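Local coordinates for protein inositol-1-monophosphatase (Nostoc sp., PDB 5ZHH) that probably hydrolyses inositol monophosphates to free inositol and inorganic phosphate, at residues I10-A15 / V116-D121; L16-V21 / K48-V53; S152-V157 / R202-W207. All coordinates share one frame; numbering follows the deposited sequence.

Contact 1: I10-A15 / V116-D121; sequences IATEAA and VGVIYD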
loop_
_atom_site.group_PDB
_atom_site.type_symbol
_atom_site.label_atom_id
_atom_site.label_comp_id
_atom_site.label_asym_id
_atom_site.label_seq_id
_atom_site.Cartn_x
_atom_site.Cartn_y
_atom_site.Cartn_z
ATOM N N ILE A 10 -22.886 -5.817 -4.895
ATOM C CA ILE A 10 -22.460 -6.872 -5.809
ATOM C C ILE A 10 -21.520 -6.318 -6.872
ATOM O O ILE A 10 -20.531 -6.962 -7.247
ATOM C CB ILE A 10 -23.685 -7.555 -6.443
ATOM C CG1 ILE A 10 -24.503 -8.265 -5.369
ATOM C CG2 ILE A 10 -23.244 -8.546 -7.510
ATOM C CD1 ILE A 10 -23.679 -9.142 -4.483
ATOM N N ALA A 11 -21.811 -5.123 -7.384
ATOM C CA ALA A 11 -20.905 -4.512 -8.353
ATOM C C ALA A 11 -19.531 -4.268 -7.745
ATOM O O ALA A 11 -18.510 -4.398 -8.433
ATOM C CB ALA A 11 -21.495 -3.203 -8.875
ATOM N N THR A 12 -19.481 -3.929 -6.457
ATOM C CA THR A 12 -18.196 -3.713 -5.801
ATOM C C THR A 12 -17.386 -5.003 -5.756
ATOM O O THR A 12 -16.198 -5.018 -6.103
ATOM C CB THR A 12 -18.413 -3.160 -4.392
ATOM O OG1 THR A 12 -19.152 -1.931 -4.469
ATOM C CG2 THR A 12 -17.080 -2.893 -3.723
ATOM N N GLU A 13 -18.015 -6.108 -5.343
ATOM C CA GLU A 13 -17.289 -7.372 -5.282
ATOM C C GLU A 13 -16.888 -7.840 -6.676
ATOM O O GLU A 13 -15.790 -8.375 -6.865
ATOM C CB GLU A 13 -18.130 -8.431 -4.560
ATOM C CG GLU A 13 -17.563 -9.859 -4.586
ATOM C CD GLU A 13 -16.259 -10.033 -3.801
ATOM O OE1 GLU A 13 -15.869 -9.117 -3.046
ATOM O OE2 GLU A 13 -15.629 -11.106 -3.933
ATOM N N ALA A 14 -17.740 -7.607 -7.677
ATOM C CA ALA A 14 -17.366 -7.956 -9.044
ATOM C C ALA A 14 -16.159 -7.145 -9.501
ATOM O O ALA A 14 -15.244 -7.681 -10.137
ATOM C CB ALA A 14 -18.552 -7.750 -9.985
ATOM N N ALA A 15 -16.125 -5.857 -9.159
ATOM C CA ALA A 15 -15.007 -5.007 -9.557
ATOM C C ALA A 15 -13.715 -5.419 -8.864
ATOM O O ALA A 15 -12.645 -5.436 -9.488
ATOM C CB ALA A 15 -15.331 -3.547 -9.241
ATOM N N VAL A 116 -26.142 2.995 -10.692
ATOM C CA VAL A 116 -25.133 2.377 -9.837
ATOM C C VAL A 116 -23.820 2.352 -10.598
ATOM O O VAL A 116 -23.785 1.985 -11.777
ATOM C CB VAL A 116 -25.519 0.945 -9.410
ATOM C CG1 VAL A 116 -24.429 0.345 -8.531
ATOM C CG2 VAL A 116 -26.859 0.935 -8.693
ATOM N N GLY A 117 -22.736 2.715 -9.918
ATOM C CA GLY A 117 -21.446 2.715 -10.576
ATOM C C GLY A 117 -20.293 2.332 -9.676
ATOM O O GLY A 117 -20.182 2.819 -8.546
ATOM N N VAL A 118 -19.437 1.441 -10.165
ATOM C CA VAL A 118 -18.190 1.099 -9.494
ATOM C C VAL A 118 -17.065 1.166 -10.513
ATOM O O VAL A 118 -17.170 0.589 -11.601
ATOM C CB VAL A 118 -18.234 -0.295 -8.835
ATOM C CG1 VAL A 118 -16.900 -0.585 -8.189
ATOM C CG2 VAL A 118 -19.347 -0.360 -7.786
ATOM N N ILE A 119 -15.994 1.874 -10.161
ATOM C CA ILE A 119 -14.798 1.985 -10.988
ATOM C C ILE A 119 -13.609 1.652 -10.106
ATOM O O ILE A 119 -13.406 2.291 -9.067
ATOM C CB ILE A 119 -14.657 3.391 -11.595
ATOM C CG1 ILE A 119 -15.844 3.669 -12.514
ATOM C CG2 ILE A 119 -13.339 3.534 -12.356
ATOM C CD1 ILE A 119 -15.995 5.146 -12.899
ATOM N N TYR A 120 -12.835 0.646 -10.501
ATOM C CA TYR A 120 -11.735 0.159 -9.681
ATOM C C TYR A 120 -10.445 0.179 -10.484
ATOM O O TYR A 120 -10.329 -0.515 -11.499
ATOM C CB TYR A 120 -12.012 -1.253 -9.156
ATOM C CG TYR A 120 -10.901 -1.793 -8.289
ATOM C CD1 TYR A 120 -10.423 -1.060 -7.210
ATOM C CD2 TYR A 120 -10.322 -3.031 -8.552
ATOM C CE1 TYR A 120 -9.401 -1.546 -6.408
ATOM C CE2 TYR A 120 -9.293 -3.525 -7.756
ATOM C CZ TYR A 120 -8.841 -2.773 -6.690
ATOM O OH TYR A 120 -7.825 -3.242 -5.898
ATOM N N ASP A 121 -9.492 0.985 -10.028
ATOM C CA ASP A 121 -8.114 1.052 -10.500
ATOM C C ASP A 121 -7.306 0.067 -9.668
ATOM O O ASP A 121 -6.966 0.379 -8.524
ATOM C CB ASP A 121 -7.579 2.482 -10.344
ATOM C CG ASP A 121 -6.093 2.626 -10.690
ATOM O OD1 ASP A 121 -5.387 1.622 -10.937
ATOM O OD2 ASP A 121 -5.622 3.782 -10.686
#

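Contact 2: L16-V21 / K48-V53; sequences LAAGAV and KASEAV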
loop_
_atom_site.group_PDB
_atom_site.type_symbol
_atom_site.label_atom_id
_atom_site.label_comp_id
_atom_site.label_asym_id
_atom_site.label_seq_id
_atom_site.Cartn_x
_atom_site.Cartn_y
_atom_site.Cartn_z
ATOM N N LEU A 16 -13.790 -5.737 -7.567
ATOM C CA LEU A 16 -12.596 -6.140 -6.834
ATOM C C LEU A 16 -12.084 -7.491 -7.310
ATOM O O LEU A 16 -10.870 -7.689 -7.442
ATOM C CB LEU A 16 -12.885 -6.171 -5.335
ATOM C CG LEU A 16 -13.179 -4.798 -4.732
ATOM C CD1 LEU A 16 -13.543 -4.930 -3.257
ATOM C CD2 LEU A 16 -11.985 -3.859 -4.923
ATOM N N ALA A 17 -12.994 -8.434 -7.568
ATOM C CA ALA A 17 -12.572 -9.743 -8.046
ATOM C C ALA A 17 -11.908 -9.629 -9.409
ATOM O O ALA A 17 -10.855 -10.235 -9.653
ATOM C CB ALA A 17 -13.768 -10.692 -8.104
ATOM N N ALA A 18 -12.510 -8.847 -10.306
ATOM C CA ALA A 18 -11.937 -8.650 -11.632
ATOM C C ALA A 18 -10.631 -7.873 -11.561
ATOM O O ALA A 18 -9.687 -8.174 -12.301
ATOM C CB ALA A 18 -12.938 -7.932 -12.532
ATOM N N GLY A 19 -10.558 -6.870 -10.686
ATOM C CA GLY A 19 -9.317 -6.125 -10.536
ATOM C C GLY A 19 -8.152 -7.000 -10.113
ATOM O O GLY A 19 -7.021 -6.812 -10.569
ATOM N N ALA A 20 -8.414 -7.977 -9.240
ATOM C CA ALA A 20 -7.363 -8.894 -8.815
ATOM C C ALA A 20 -6.861 -9.736 -9.981
ATOM O O ALA A 20 -5.664 -10.032 -10.077
ATOM C CB ALA A 20 -7.878 -9.780 -7.679
ATOM N N VAL A 21 -7.763 -10.139 -10.878
ATOM C CA VAL A 21 -7.345 -10.863 -12.076
ATOM C C VAL A 21 -6.446 -9.991 -12.947
ATOM O O VAL A 21 -5.404 -10.446 -13.437
ATOM C CB VAL A 21 -8.577 -11.369 -12.846
ATOM C CG1 VAL A 21 -8.180 -11.840 -14.227
ATOM C CG2 VAL A 21 -9.242 -12.508 -12.065
ATOM N N LYS A 48 -10.201 -10.683 -21.315
ATOM C CA LYS A 48 -11.229 -11.711 -21.360
ATOM C C LYS A 48 -11.407 -12.381 -19.999
ATOM O O LYS A 48 -12.533 -12.694 -19.603
ATOM C CB LYS A 48 -10.875 -12.731 -22.443
ATOM C CG LYS A 48 -11.817 -13.910 -22.522
ATOM C CD LYS A 48 -11.682 -14.641 -23.846
ATOM C CE LYS A 48 -13.053 -14.948 -24.430
ATOM N NZ LYS A 48 -13.849 -13.695 -24.615
ATOM N N ALA A 49 -10.315 -12.589 -19.261
ATOM C CA ALA A 49 -10.421 -13.209 -17.944
ATOM C C ALA A 49 -11.164 -12.302 -16.972
ATOM O O ALA A 49 -11.928 -12.777 -16.122
ATOM C CB ALA A 49 -9.032 -13.551 -17.409
ATOM N N SER A 50 -10.947 -10.991 -17.078
ATOM C CA SER A 50 -11.666 -10.050 -16.227
ATOM C C SER A 50 -13.160 -10.086 -16.519
ATOM O O SER A 50 -13.980 -10.137 -15.594
ATOM C CB SER A 50 -11.112 -8.639 -16.434
ATOM O OG SER A 50 -11.911 -7.667 -15.776
ATOM N N GLU A 51 -13.528 -10.098 -17.801
ATOM C CA GLU A 51 -14.940 -10.117 -18.180
ATOM C C GLU A 51 -15.643 -11.370 -17.668
ATOM O O GLU A 51 -16.776 -11.294 -17.179
ATOM C CB GLU A 51 -15.073 -10.020 -19.702
ATOM C CG GLU A 51 -16.512 -10.035 -20.197
ATOM C CD GLU A 51 -16.630 -9.765 -21.688
ATOM O OE1 GLU A 51 -16.749 -10.738 -22.461
ATOM O OE2 GLU A 51 -16.608 -8.585 -22.090
ATOM N N ALA A 52 -14.996 -12.534 -17.787
ATOM C CA ALA A 52 -15.607 -13.771 -17.306
ATOM C C ALA A 52 -15.905 -13.697 -15.813
ATOM O O ALA A 52 -16.963 -14.150 -15.361
ATOM C CB ALA A 52 -14.701 -14.965 -17.612
ATOM N N VAL A 53 -14.985 -13.122 -15.034
ATOM C CA VAL A 53 -15.201 -12.966 -13.597
ATOM C C VAL A 53 -16.383 -12.039 -13.327
ATOM O O VAL A 53 -17.236 -12.328 -12.480
ATOM C CB VAL A 53 -13.916 -12.462 -12.915
ATOM C CG1 VAL A 53 -14.212 -11.958 -11.515
ATOM C CG2 VAL A 53 -12.887 -13.568 -12.867
#

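Contact 3: S152-V157 / R202-W207; sequences SKSLLV and RVDGYW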
loop_
_atom_site.group_PDB
_atom_site.type_symbol
_atom_site.label_atom_id
_atom_site.label_comp_id
_atom_site.label_asym_id
_atom_site.label_seq_id
_atom_site.Cartn_x
_atom_site.Cartn_y
_atom_site.Cartn_z
ATOM N N SER A 152 -10.316 29.732 -16.604
ATOM C CA SER A 152 -8.883 30.029 -16.571
ATOM C C SER A 152 -8.166 29.391 -15.386
ATOM O O SER A 152 -6.935 29.270 -15.412
ATOM C CB SER A 152 -8.655 31.541 -16.547
ATOM O OG SER A 152 -9.092 32.102 -15.319
ATOM N N LYS A 153 -8.889 28.983 -14.347
ATOM C CA LYS A 153 -8.266 28.358 -13.187
ATOM C C LYS A 153 -8.514 26.858 -13.144
ATOM O O LYS A 153 -8.234 26.217 -12.125
ATOM C CB LYS A 153 -8.749 29.018 -11.894
ATOM C CG LYS A 153 -8.396 30.498 -11.809
ATOM C CD LYS A 153 -9.105 31.176 -10.649
ATOM C CE LYS A 153 -8.757 32.653 -10.599
ATOM N NZ LYS A 153 -7.286 32.861 -10.569
ATOM N N SER A 154 -9.041 26.289 -14.219
ATOM C CA SER A 154 -9.485 24.908 -14.236
ATOM C C SER A 154 -8.410 23.993 -14.803
ATOM O O SER A 154 -7.529 24.413 -15.553
ATOM C CB SER A 154 -10.764 24.767 -15.068
ATOM O OG SER A 154 -11.846 25.470 -14.481
ATOM N N LEU A 155 -8.498 22.725 -14.412
ATOM C CA LEU A 155 -7.712 21.646 -14.990
ATOM C C LEU A 155 -8.703 20.672 -15.601
ATOM O O LEU A 155 -9.627 20.219 -14.916
ATOM C CB LEU A 155 -6.849 20.945 -13.934
ATOM C CG LEU A 155 -5.911 19.844 -14.443
ATOM C CD1 LEU A 155 -4.846 20.408 -15.376
ATOM C CD2 LEU A 155 -5.267 19.090 -13.281
ATOM N N LEU A 156 -8.531 20.370 -16.880
ATOM C CA LEU A 156 -9.463 19.522 -17.605
ATOM C C LEU A 156 -8.761 18.263 -18.096
ATOM O O LEU A 156 -7.546 18.104 -17.961
ATOM C CB LEU A 156 -10.078 20.279 -18.790
ATOM C CG LEU A 156 -10.710 21.640 -18.485
ATOM C CD1 LEU A 156 -11.266 22.234 -19.786
ATOM C CD2 LEU A 156 -11.787 21.550 -17.428
ATOM N N VAL A 157 -9.552 17.357 -18.669
ATOM C CA VAL A 157 -9.022 16.141 -19.275
ATOM C C VAL A 157 -9.924 15.774 -20.446
ATOM O O VAL A 157 -11.123 16.062 -20.441
ATOM C CB VAL A 157 -8.910 14.997 -18.228
ATOM C CG1 VAL A 157 -10.266 14.694 -17.597
ATOM C CG2 VAL A 157 -8.279 13.728 -18.836
ATOM N N ARG A 202 -10.071 15.949 -8.666
ATOM C CA ARG A 202 -8.704 16.028 -9.174
ATOM C C ARG A 202 -8.628 16.801 -10.485
ATOM O O ARG A 202 -7.571 17.343 -10.824
ATOM C CB ARG A 202 -8.140 14.625 -9.365
ATOM C CG ARG A 202 -7.825 13.914 -8.040
ATOM C CD ARG A 202 -7.629 12.430 -8.270
ATOM N NE ARG A 202 -7.385 11.715 -7.018
ATOM C CZ ARG A 202 -7.110 10.417 -6.942
ATOM N NH1 ARG A 202 -6.907 9.849 -5.761
ATOM N NH2 ARG A 202 -7.048 9.686 -8.044
ATOM N N VAL A 203 -9.717 16.823 -11.248
ATOM C CA VAL A 203 -9.888 17.729 -12.374
ATOM C C VAL A 203 -11.250 18.380 -12.220
ATOM O O VAL A 203 -12.098 17.924 -11.453
ATOM C CB VAL A 203 -9.768 17.022 -13.741
ATOM C CG1 VAL A 203 -8.362 16.495 -13.950
ATOM C CG2 VAL A 203 -10.760 15.888 -13.839
ATOM N N ASP A 204 -11.457 19.460 -12.966
ATOM C CA ASP A 204 -12.699 20.206 -12.871
ATOM C C ASP A 204 -13.698 19.834 -13.951
ATOM O O ASP A 204 -14.879 20.151 -13.809
ATOM C CB ASP A 204 -12.402 21.707 -12.927
ATOM C CG ASP A 204 -11.386 22.122 -11.885
ATOM O OD1 ASP A 204 -11.623 21.867 -10.676
ATOM O OD2 ASP A 204 -10.341 22.675 -12.270
ATOM N N GLY A 205 -13.265 19.154 -15.003
ATOM C CA GLY A 205 -14.160 18.851 -16.100
ATOM C C GLY A 205 -13.503 17.935 -17.105
ATOM O O GLY A 205 -12.274 17.840 -17.185
ATOM N N TYR A 206 -14.352 17.270 -17.876
ATOM C CA TYR A 206 -13.951 16.244 -18.822
ATOM C C TYR A 206 -14.930 16.286 -19.985
ATOM O O TYR A 206 -16.129 16.494 -19.779
ATOM C CB TYR A 206 -13.932 14.863 -18.137
ATOM C CG TYR A 206 -14.088 13.669 -19.063
ATOM C CD1 TYR A 206 -13.089 13.321 -19.966
ATOM C CD2 TYR A 206 -15.246 12.892 -19.029
ATOM C CE1 TYR A 206 -13.238 12.221 -20.807
ATOM C CE2 TYR A 206 -15.403 11.800 -19.867
ATOM C CZ TYR A 206 -14.404 11.473 -20.749
ATOM O OH TYR A 206 -14.567 10.396 -21.588
ATOM N N TRP A 207 -14.416 16.161 -21.206
ATOM C CA TRP A 207 -15.273 16.026 -22.376
ATOM C C TRP A 207 -14.622 15.049 -23.341
ATOM O O TRP A 207 -13.397 14.921 -23.375
ATOM C CB TRP A 207 -15.538 17.374 -23.067
ATOM C CG TRP A 207 -14.463 17.787 -24.019
ATOM C CD1 TRP A 207 -14.449 17.607 -25.381
ATOM C CD2 TRP A 207 -13.233 18.440 -23.688
ATOM N NE1 TRP A 207 -13.288 18.117 -25.912
ATOM C CE2 TRP A 207 -12.525 18.636 -24.897
ATOM C CE3 TRP A 207 -12.665 18.892 -22.490
ATOM C CZ2 TRP A 207 -11.272 19.249 -24.941
ATOM C CZ3 TRP A 207 -11.419 19.499 -22.533
ATOM C CH2 TRP A 207 -10.737 19.676 -23.756
#

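Contact 1: I10-A15 / V116-D121
Ala11, Thr12 and Ala15 of helix segment 10-15 lie against Val118 and Tyr120 of strand segment 116-121, the two axes running almost parallel at 20° and coming within 8.1 Å of each other. Val118 buries the largest share, dividing its two methyl branches between successive turns of the helix. CG1, anti to the backbone N (chi1 179°), reaches the later turn and rests 3.5 Å from Ala15 CB. CG2 lies beside the backbone N and meets the earlier turn, 3.7 Å from Ala11 CB and equally close to Thr12 OG1. Thr12 and Val118 cross at about a right angle, and the valine methyl lies beside the hydroxyl oxygen in van der Waals contact; the polar partners of that hydroxyl are Leu8 O, one turn back along the helix, and Arg129 NE. The pairing belongs to the layered alpha/beta sandwich of the inositol monophosphatase fold, in which helices 3-25 and 44-61 pack on one side of the large mixed sheet; Ile106 and Leu127 on the two flanking strands also touch this helix. Further along the strand, Tyr120 CB sits 4.0 Å from Ala15 CB. From there the anti torsion of CG (chi1 -179°) carries the ring alongside the helix, CD2 coming 3.5 Å from Ala15 O, which approaches the ring obliquely. Tyr120 OH is held by Asp125 OD1, which anchors the hydroxyl end. Glu13, turned from the sheet, forms a salt bridge with Arg140 of a second subunit.

Contact 2: L16-V21 / K48-V53
Val53 and Val21 face each other across two antiparallel helix segments, 48-53 and 16-21, and with Ala18 they bury the most surface in the contact. The valines slide past one another in opposite directions, Val21 CG2 meeting Val53 CG2 at 3.9 Å. Each uses its other branch to grip the opposing helix. Val53 CG1, anti to its own backbone N (chi1 165°), is directed over the turn at Ala17 and Ala18: it lies 3.7 Å from Ala17 CB and the same distance from Ala18 N, so that it packs on backbone as well as methyl. Val21 CG1, placed by a similar torsion (chi1 167°), bears on Ala49 CB at 3.7 Å and reaches the neighbouring Ser50 N more distantly. The pair is therefore nearly reciprocal, each valine covering an alanine one turn before its partner valine. This is a close antiparallel helix pair, the axes 8.5 Å apart with 159° between their directions, and it joins helices 3-25 and 44-61, the outer helical layer over the large sheet of the inositol monophosphatase fold. Small side chains permit such an approach: where the backbones come nearest, Ala18 CA and Ser50 CA are 4.8 Å apart. Here Ala18 CB presses against Ser50 OG at 3.4 Å, a van der Waals contact for the hydroxyl, whose hydrogen bond goes instead to Pro88 O. That bond ties helix 44-61 to strand 82-90, while Val104 of strand 103-110 touches both Ala18 and Ser50 from the sheet side. Leu16, Ala17 and Ala20 also pack on Arg140 of a second subunit.

Contact 3: S152-V157 / R202-W207
Asp204 and Leu155 lock the tight end of this contact with two opposed hydrogen bonds. Leu155 N donates to Asp204 OD2 (2.8 Å) on the anti side of the carboxylate, 20° out of its plane, and Asp204 N returns a nearly straight bond (172°) to Leu155 O (2.8 Å). Replacing Asp204 with an alanine would probably leave Leu155 N, and the Ser146 and Thr148 hydroxyls that hold OD1, without their carboxylate partner. The pairing is slacker toward Gly205, whose buried N finds no partner. Regular parallel pairing begins at Val157 and Tyr206: Val157 N makes a bent bond to Gly205 O (3.1 Å), and Trp207 N reaches Val157 O only weakly (3.4 Å). Val157 CG1, between backbone N and carbonyl carbon (chi1 58°), packs on Tyr206 CB at 3.7 Å, whereas Leu156 meets Trp207 at about a right angle, CD1 3.9 Å from CZ3. Lys153, by contrast, is exposed. His97 and Tyr99 of a third subunit cover Leu155, Asp204 and Val203. Strands 156-158 and 205-208 lie side by side in the second, mixed sheet, with helix 191-199 against Val157, Val203 and Tyr206, and helix 172-181 against Leu156 and Trp207.

Contacts 1 and 2 share helix 3-25 and follow one another along it: the first seats its earlier turns on the large sheet, the second braces its later turns against helix 44-61. They touch where the Tyr120 ring reaches Leu16 and Gly19, and both border the second subunit. Contact 1 is fully buried, contact 2 only partly, yet both rely on small apolar side chains. Contact 3 lies on the opposite side of the chain's centre, about 25 Å from contact 1 between centres, in the other sheet. Also buried, it adds backbone and carboxylate hydrogen bonds to its apolar packing, whereas neither of the others has a hydrogen bond between its segments; it borders the third subunit.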